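Local coordinates for protein putative malic enzyme ((S)-malate:NAD+ oxidoreductase (decarboxylating)) (Streptococcus pyogenes, PDB 2A9F) that probably catalyses the NAD-dependent oxidative decarboxylation of (S)-malate, as in other malic enzymes, using a divalent metal ion, at residues A126-F131 against C155-F160; A58-T63 against D334-T339. One frame throughout, in Å; residues are numbered along the deposited sequence.

Interaction 1 (A126-F131 against C155-F160)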
ATOM      1  N   ALA A 126       3.914 -11.502  -2.360  1.00 45.04           N
ATOM      2  CA  ALA A 126       4.062 -10.761  -3.598  1.00 45.50           C
ATOM      3  C   ALA A 126       4.215  -9.252  -3.342  1.00 46.38           C
ATOM      4  O   ALA A 126       4.772  -8.526  -4.172  1.00 47.40           O
ATOM      5  CB  ALA A 126       2.873 -11.042  -4.502  1.00 45.07           C
ATOM      6  N   LEU A 127       3.716  -8.791  -2.198  1.00 45.38           N
ATOM      7  CA  LEU A 127       3.801  -7.386  -1.827  1.00 45.81           C
ATOM      8  C   LEU A 127       5.147  -7.092  -1.204  1.00 46.15           C
ATOM      9  O   LEU A 127       5.693  -6.000  -1.364  1.00 47.54           O
ATOM     10  CB  LEU A 127       2.726  -7.023  -0.801  1.00 46.30           C
ATOM     11  CG  LEU A 127       1.273  -6.970  -1.244  1.00 46.24           C
ATOM     12  CD1 LEU A 127       0.377  -6.883  -0.042  1.00 44.62           C
ATOM     13  CD2 LEU A 127       1.074  -5.783  -2.160  1.00 46.98           C
ATOM     14  N   ALA A 128       5.683  -8.084  -0.502  1.00 44.89           N
ATOM     15  CA  ALA A 128       6.942  -7.934   0.214  1.00 43.86           C
ATOM     16  C   ALA A 128       7.971  -6.976  -0.407  1.00 42.84           C
ATOM     17  O   ALA A 128       8.534  -6.146   0.289  1.00 39.47           O
ATOM     18  CB  ALA A 128       7.559  -9.306   0.457  1.00 44.30           C
ATOM     19  N   PRO A 129       8.216  -7.074  -1.725  1.00 44.08           N
ATOM     20  CA  PRO A 129       9.185  -6.199  -2.390  1.00 44.11           C
ATOM     21  C   PRO A 129       8.990  -4.727  -2.064  1.00 45.29           C
ATOM     22  O   PRO A 129       9.955  -3.994  -1.851  1.00 44.67           O
ATOM     23  CB  PRO A 129       8.942  -6.480  -3.868  1.00 44.37           C
ATOM     24  CG  PRO A 129       8.525  -7.896  -3.870  1.00 45.76           C
ATOM     25  CD  PRO A 129       7.585  -7.982  -2.702  1.00 45.28           C
ATOM     26  N   THR A 130       7.725  -4.321  -2.036  1.00 44.12           N
ATOM     27  CA  THR A 130       7.315  -2.952  -1.780  1.00 43.01           C
ATOM     28  C   THR A 130       7.699  -2.403  -0.422  1.00 42.70           C
ATOM     29  O   THR A 130       8.154  -1.256  -0.294  1.00 41.30           O
ATOM     30  CB  THR A 130       5.773  -2.825  -1.888  1.00 43.74           C
ATOM     31  OG1 THR A 130       5.367  -2.942  -3.258  1.00 49.07           O
ATOM     32  CG2 THR A 130       5.296  -1.495  -1.330  1.00 43.86           C
ATOM     33  N   PHE A 131       7.505  -3.231   0.592  1.00 41.25           N
ATOM     34  CA  PHE A 131       7.726  -2.809   1.948  1.00 41.82           C
ATOM     35  C   PHE A 131       8.991  -3.238   2.651  1.00 45.00           C
ATOM     36  O   PHE A 131       9.724  -4.111   2.179  1.00 44.85           O
ATOM     37  CB  PHE A 131       6.506  -3.218   2.747  1.00 41.92           C
ATOM     38  CG  PHE A 131       5.236  -2.689   2.172  1.00 42.87           C
ATOM     39  CD1 PHE A 131       4.839  -1.384   2.418  1.00 41.75           C
ATOM     40  CD2 PHE A 131       4.449  -3.484   1.342  1.00 43.79           C
ATOM     41  CE1 PHE A 131       3.675  -0.875   1.849  1.00 43.14           C
ATOM     42  CE2 PHE A 131       3.282  -2.984   0.766  1.00 43.33           C
ATOM     43  CZ  PHE A 131       2.892  -1.677   1.019  1.00 43.00           C
ATOM     44  N   CYS A 155       9.369 -15.031   3.905  1.00 63.98           N
ATOM     45  CA  CYS A 155       9.675 -13.633   3.576  1.00 63.66           C
ATOM     46  C   CYS A 155      11.094 -13.162   3.866  1.00 64.89           C
ATOM     47  O   CYS A 155      11.762 -13.657   4.781  1.00 63.53           O
ATOM     48  CB  CYS A 155       8.710 -12.686   4.286  1.00 63.27           C
ATOM     49  SG  CYS A 155       7.148 -12.457   3.447  1.00 60.00           S
ATOM     50  N   HIS A 156      11.530 -12.176   3.086  1.00 66.07           N
ATOM     51  CA  HIS A 156      12.868 -11.596   3.222  1.00 66.91           C
ATOM     52  C   HIS A 156      12.839 -10.337   4.092  1.00 64.98           C
ATOM     53  O   HIS A 156      13.866  -9.689   4.314  1.00 65.10           O
ATOM     54  CB  HIS A 156      13.442 -11.270   1.833  1.00 70.43           C
ATOM     55  CG  HIS A 156      13.413 -12.430   0.886  1.00 74.62           C
ATOM     56  ND1 HIS A 156      12.252 -12.873   0.286  1.00 76.04           N
ATOM     57  CD2 HIS A 156      14.393 -13.268   0.471  1.00 76.13           C
ATOM     58  CE1 HIS A 156      12.518 -13.933  -0.457  1.00 76.97           C
ATOM     59  NE2 HIS A 156      13.810 -14.194  -0.362  1.00 77.93           N
ATOM     60  N   ILE A 157      11.651  -9.998   4.577  1.00 62.41           N
ATOM     61  CA  ILE A 157      11.476  -8.840   5.434  1.00 59.96           C
ATOM     62  C   ILE A 157      10.758  -9.305   6.680  1.00 58.60           C
ATOM     63  O   ILE A 157      10.070 -10.314   6.662  1.00 60.06           O
ATOM     64  CB  ILE A 157      10.656  -7.731   4.742  1.00 59.05           C
ATOM     65  CG1 ILE A 157       9.353  -8.310   4.176  1.00 58.42           C
ATOM     66  CG2 ILE A 157      11.493  -7.082   3.652  1.00 57.13           C
ATOM     67  CD1 ILE A 157       8.412  -7.260   3.593  1.00 56.51           C
ATOM     68  N   PRO A 158      10.902  -8.568   7.781  1.00 56.35           N
ATOM     69  CA  PRO A 158      10.263  -8.931   9.042  1.00 55.67           C
ATOM     70  C   PRO A 158       8.741  -8.878   9.046  1.00 55.34           C
ATOM     71  O   PRO A 158       8.143  -7.892   8.626  1.00 56.10           O
ATOM     72  CB  PRO A 158      10.880  -7.945  10.023  1.00 55.73           C
ATOM     73  CG  PRO A 158      11.040  -6.717   9.183  1.00 54.04           C
ATOM     74  CD  PRO A 158      11.604  -7.279   7.901  1.00 55.22           C
ATOM     75  N   VAL A 159       8.117  -9.951   9.525  1.00 55.44           N
ATOM     76  CA  VAL A 159       6.666 -10.010   9.621  1.00 53.29           C
ATOM     77  C   VAL A 159       6.339 -10.179  11.102  1.00 53.66           C
ATOM     78  O   VAL A 159       6.921 -11.010  11.780  1.00 53.16           O
ATOM     79  CB  VAL A 159       6.102 -11.177   8.816  1.00 53.39           C
ATOM     80  CG1 VAL A 159       4.578 -11.126   8.828  1.00 52.80           C
ATOM     81  CG2 VAL A 159       6.621 -11.119   7.381  1.00 54.05           C
ATOM     82  N   PHE A 160       5.404  -9.387  11.600  1.00 53.93           N
ATOM     83  CA  PHE A 160       5.047  -9.420  13.010  1.00 55.18           C
ATOM     84  C   PHE A 160       3.530  -9.391  13.186  1.00 56.75           C
ATOM     85  O   PHE A 160       2.879  -8.429  12.774  1.00 55.29           O
ATOM     86  CB  PHE A 160       5.683  -8.193  13.673  1.00 55.64           C
ATOM     87  CG  PHE A 160       5.468  -8.090  15.158  1.00 55.39           C
ATOM     88  CD1 PHE A 160       6.264  -8.809  16.046  1.00 56.38           C
ATOM     89  CD2 PHE A 160       4.522  -7.213  15.671  1.00 53.99           C
ATOM     90  CE1 PHE A 160       6.123  -8.649  17.427  1.00 56.16           C
ATOM     91  CE2 PHE A 160       4.370  -7.048  17.045  1.00 56.12           C
ATOM     92  CZ  PHE A 160       5.175  -7.765  17.928  1.00 55.88           C
TER
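Phe131 meets Ile157 through its backbone oxygen, not through its ring. One face of the Phe131 ring is taken by the methyl of the preceding residue, with Thr130 CG2 about 3.2 Å above the plane and over the ring centre. The ring points into the sheet, not at 155-160. The contact is carried by one branched side chain, Ile157, pressed against the turn at 128-131. Its CD1 reaches furthest, lying 3.5 Å from Ala128 O and 3.7 Å from Phe131 O. The same methyl packs on Ala128 CB at 3.8 Å. The shorter branch follows alongside, with Ile157 CG2 3.8 Å from Phe131 O. Ile157 CG1 sits between its own backbone N and carbonyl carbon (chi1 51°). From there the chain runs extended (chi2 174°), which sets CD1 against the turn. Ala128 CB also has Cys155 SG beside it, more loosely, at 4.4 Å. The contact is van der Waals packing: Ile157 methyls against two carbonyl oxygens, and Ala128 CB against Ile157 CD1 and Cys155 SG. Both oxygens have polar partners as well: Ala128 O accepts a weak bond from Phe131 N at 3.1 Å, and Phe131 O accepts one from Lys64 NZ, which also binds Pro129 O. Each segment is a helix-to-strand connection. Residues 126-131 lead from helix 117-127 towards strand 133-136. Residues 155-160 lead from helix 143-154 into the parallel neighbour, strand 159-161. Pro158 and Phe160 bond to Ile134 through the backbone. The Phe131 ring packs on strand 67-72, and Thr130 OG1 binds Val111 N of the second subunit.

Interaction 2 (A58-T63 against D334-T339)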
ATOM      1  N   ALA A  58      17.607  -0.959  -2.805  1.00 49.69           N
ATOM      2  CA  ALA A  58      16.199  -0.675  -2.575  1.00 48.61           C
ATOM      3  C   ALA A  58      16.002  -0.009  -1.222  1.00 48.29           C
ATOM      4  O   ALA A  58      15.125   0.836  -1.080  1.00 49.08           O
ATOM      5  CB  ALA A  58      15.363  -1.951  -2.656  1.00 48.18           C
ATOM      6  N   TYR A  59      16.828  -0.371  -0.239  1.00 47.98           N
ATOM      7  CA  TYR A  59      16.716   0.198   1.105  1.00 47.58           C
ATOM      8  C   TYR A  59      17.222   1.621   1.234  1.00 48.93           C
ATOM      9  O   TYR A  59      16.884   2.311   2.183  1.00 50.37           O
ATOM     10  CB  TYR A  59      17.441  -0.674   2.134  1.00 47.90           C
ATOM     11  CG  TYR A  59      16.578  -1.769   2.736  1.00 49.29           C
ATOM     12  CD1 TYR A  59      16.688  -3.099   2.313  1.00 48.15           C
ATOM     13  CD2 TYR A  59      15.630  -1.466   3.713  1.00 48.70           C
ATOM     14  CE1 TYR A  59      15.874  -4.096   2.850  1.00 47.46           C
ATOM     15  CE2 TYR A  59      14.822  -2.440   4.245  1.00 49.08           C
ATOM     16  CZ  TYR A  59      14.945  -3.757   3.813  1.00 49.61           C
ATOM     17  OH  TYR A  59      14.119  -4.709   4.354  1.00 46.98           O
ATOM     18  N   ASP A  60      18.032   2.070   0.287  1.00 50.89           N
ATOM     19  CA  ASP A  60      18.572   3.423   0.344  1.00 50.35           C
ATOM     20  C   ASP A  60      17.834   4.401  -0.557  1.00 48.92           C
ATOM     21  O   ASP A  60      17.706   5.575  -0.228  1.00 48.63           O
ATOM     22  CB  ASP A  60      20.041   3.430  -0.089  1.00 52.12           C
ATOM     23  CG  ASP A  60      20.858   2.379   0.608  1.00 54.20           C
ATOM     24  OD1 ASP A  60      21.930   2.730   1.140  1.00 56.01           O
ATOM     25  OD2 ASP A  60      20.438   1.206   0.607  1.00 54.65           O
ATOM     26  N   LEU A  61      17.345   3.903  -1.685  1.00 48.86           N
ATOM     27  CA  LEU A  61      16.688   4.742  -2.680  1.00 47.67           C
ATOM     28  C   LEU A  61      15.160   4.687  -2.808  1.00 47.79           C
ATOM     29  O   LEU A  61      14.589   5.408  -3.615  1.00 50.15           O
ATOM     30  CB  LEU A  61      17.339   4.464  -4.047  1.00 44.60           C
ATOM     31  CG  LEU A  61      18.885   4.453  -4.046  1.00 39.57           C
ATOM     32  CD1 LEU A  61      19.409   3.940  -5.374  1.00 37.64           C
ATOM     33  CD2 LEU A  61      19.429   5.835  -3.767  1.00 34.70           C
ATOM     34  N   THR A  62      14.487   3.849  -2.028  1.00 47.35           N
ATOM     35  CA  THR A  62      13.026   3.771  -2.124  1.00 43.99           C
ATOM     36  C   THR A  62      12.406   3.875  -0.747  1.00 42.65           C
ATOM     37  O   THR A  62      13.117   3.855   0.255  1.00 42.37           O
ATOM     38  CB  THR A  62      12.562   2.451  -2.768  1.00 44.00           C
ATOM     39  OG1 THR A  62      12.603   1.400  -1.799  1.00 38.87           O
ATOM     40  CG2 THR A  62      13.457   2.087  -3.943  1.00 43.17           C
ATOM     41  N   THR A  63      11.086   3.986  -0.688  1.00 41.15           N
ATOM     42  CA  THR A  63      10.435   4.094   0.603  1.00 39.74           C
ATOM     43  C   THR A  63      10.395   2.783   1.358  1.00 35.27           C
ATOM     44  O   THR A  63       9.915   2.734   2.472  1.00 35.95           O
ATOM     45  CB  THR A  63       9.011   4.667   0.497  1.00 41.15           C
ATOM     46  OG1 THR A  63       8.234   3.896  -0.427  1.00 42.68           O
ATOM     47  CG2 THR A  63       9.069   6.106   0.064  1.00 40.42           C
ATOM     48  N   ASP A 334      15.612   0.263  11.099  1.00 44.78           N
ATOM     49  CA  ASP A 334      16.923   0.884  11.251  1.00 48.01           C
ATOM     50  C   ASP A 334      18.044  -0.108  10.996  1.00 48.95           C
ATOM     51  O   ASP A 334      19.075   0.266  10.455  1.00 49.53           O
ATOM     52  CB  ASP A 334      17.107   1.452  12.665  1.00 48.07           C
ATOM     53  CG  ASP A 334      16.262   2.667  12.918  1.00 48.61           C
ATOM     54  OD1 ASP A 334      15.857   3.308  11.925  1.00 51.31           O
ATOM     55  OD2 ASP A 334      16.013   2.991  14.099  1.00 46.74           O
ATOM     56  N   ALA A 335      17.846  -1.367  11.389  1.00 49.72           N
ATOM     57  CA  ALA A 335      18.882  -2.383  11.206  1.00 50.06           C
ATOM     58  C   ALA A 335      18.746  -3.154   9.905  1.00 50.56           C
ATOM     59  O   ALA A 335      19.657  -3.889   9.520  1.00 50.07           O
ATOM     60  CB  ALA A 335      18.883  -3.362  12.386  1.00 49.18           C
ATOM     61  N   ARG A 336      17.624  -2.978   9.218  1.00 51.79           N
ATOM     62  CA  ARG A 336      17.394  -3.696   7.970  1.00 53.12           C
ATOM     63  C   ARG A 336      17.403  -5.176   8.324  1.00 54.67           C
ATOM     64  O   ARG A 336      18.085  -5.980   7.691  1.00 54.46           O
ATOM     65  CB  ARG A 336      18.501  -3.388   6.952  1.00 52.88           C
ATOM     66  CG  ARG A 336      18.694  -1.898   6.685  1.00 54.07           C
ATOM     67  CD  ARG A 336      19.460  -1.623   5.394  1.00 52.82           C
ATOM     68  NE  ARG A 336      19.467  -0.196   5.081  1.00 53.09           N
ATOM     69  CZ  ARG A 336      20.215   0.356   4.130  1.00 54.14           C
ATOM     70  NH1 ARG A 336      21.017  -0.406   3.400  1.00 54.15           N
ATOM     71  NH2 ARG A 336      20.166   1.663   3.909  1.00 53.49           N
ATOM     72  N   ALA A 337      16.650  -5.526   9.362  1.00 56.50           N
ATOM     73  CA  ALA A 337      16.580  -6.907   9.801  1.00 59.59           C
ATOM     74  C   ALA A 337      15.722  -7.700   8.834  1.00 60.82           C
ATOM     75  O   ALA A 337      14.626  -7.263   8.476  1.00 59.31           O
ATOM     76  CB  ALA A 337      16.000  -6.985  11.208  1.00 60.40           C
ATOM     77  N   LYS A 338      16.230  -8.852   8.400  1.00 62.17           N
ATOM     78  CA  LYS A 338      15.495  -9.707   7.475  1.00 63.73           C
ATOM     79  C   LYS A 338      14.409 -10.492   8.216  1.00 63.75           C
ATOM     80  O   LYS A 338      13.713 -11.327   7.625  1.00 65.52           O
ATOM     81  CB  LYS A 338      16.447 -10.678   6.761  1.00 64.33           C
ATOM     82  CG  LYS A 338      17.342 -10.037   5.703  1.00 65.62           C
ATOM     83  CD  LYS A 338      18.720  -9.644   6.242  1.00 67.29           C
ATOM     84  CE  LYS A 338      19.590 -10.878   6.527  1.00 67.68           C
ATOM     85  NZ  LYS A 338      20.940 -10.534   7.077  1.00 66.91           N
ATOM     86  N   THR A 339      14.268 -10.207   9.507  1.00 62.56           N
ATOM     87  CA  THR A 339      13.277 -10.869  10.350  1.00 61.66           C
ATOM     88  C   THR A 339      13.404 -10.420  11.811  1.00 62.12           C
ATOM     89  O   THR A 339      14.471  -9.988  12.250  1.00 62.86           O
ATOM     90  CB  THR A 339      13.442 -12.401  10.308  1.00 59.77           C
ATOM     91  OG1 THR A 339      12.290 -13.023  10.884  1.00 57.22           O
ATOM     92  CG2 THR A 339      14.677 -12.819  11.094  1.00 58.08           C
TER
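Tyr59, in the short helix 58-61, faces Arg336 at the end of helix 325-335, with their CA atoms 7.9 Å apart; Arg336 has left the helix with a positive phi. Arg336 reaches across to both Tyr59 and Asp60. Its CG stands beside the backbone N, anti to the carbonyl carbon (chi1 -55°), and the chain is extended from CG to NE. This delivers the guanidinium to the base of the tyrosine side chain. Tyr59 CB lies over the centre of one guanidinium face, 3.6 Å from Arg336 CZ. The two side chains slide past each other in opposite directions. Although the ring and guanidinium planes are only 18° apart, it is CB and not the ring that lies over the guanidinium. The aliphatic part of the arginine accompanies the ring: Arg336 CD is 3.9 Å from Tyr59 CG, and CG lies above one ring face, offset towards the rim. The carboxylate of Asp60 holds the far end of the arginine. Asp60 OD2 makes a salt bridge to Arg336 NH1 at 3.3 Å, and lies equally far from NH2. Asp60 OD1 sits at the guanidinium edge, in its plane, 3.5 Å from Arg336 NH2. The two planes are 77° apart, so the groups meet crosswise, not as a flat paired bridge. Arg336 also touches a crystal neighbour, which may influence its pose. Within 58-63, Thr62 OG1 donates to Ala58 O at 2.7 Å, closing the helical turn; the same OG1 is bonded to Lys64 N. Arg336 completes a Schellman motif, with two bonds back into the last turn of helix 325-335. The salt bridge thus joins this C-terminal cap in the NAD-binding region to the N-terminal region of the malic enzyme fold.

How the interactions relate
Interaction 1 is mostly buried; interaction 2 lies on the surface. Their centres are about 11 Å apart, and along the chain interaction 1 is nested inside the loop closed by interaction 2. The former joins two neighbouring connections of the parallel sheet by methyl packing. The latter links sequence-distant regions by a salt bridge and by packing of an arginine on a tyrosine. They touch directly. Tyr59 OH packs on Ile157 CG2 at 3.6 Å, so one tyrosine serves the arginine at its base and the isoleucine at its hydroxyl end. Residues 337-339 pack along 156-158. Lys64 lies by both, touching Ile157 and Tyr59. Segments 126-131 and 58-63 both meet the second subunit.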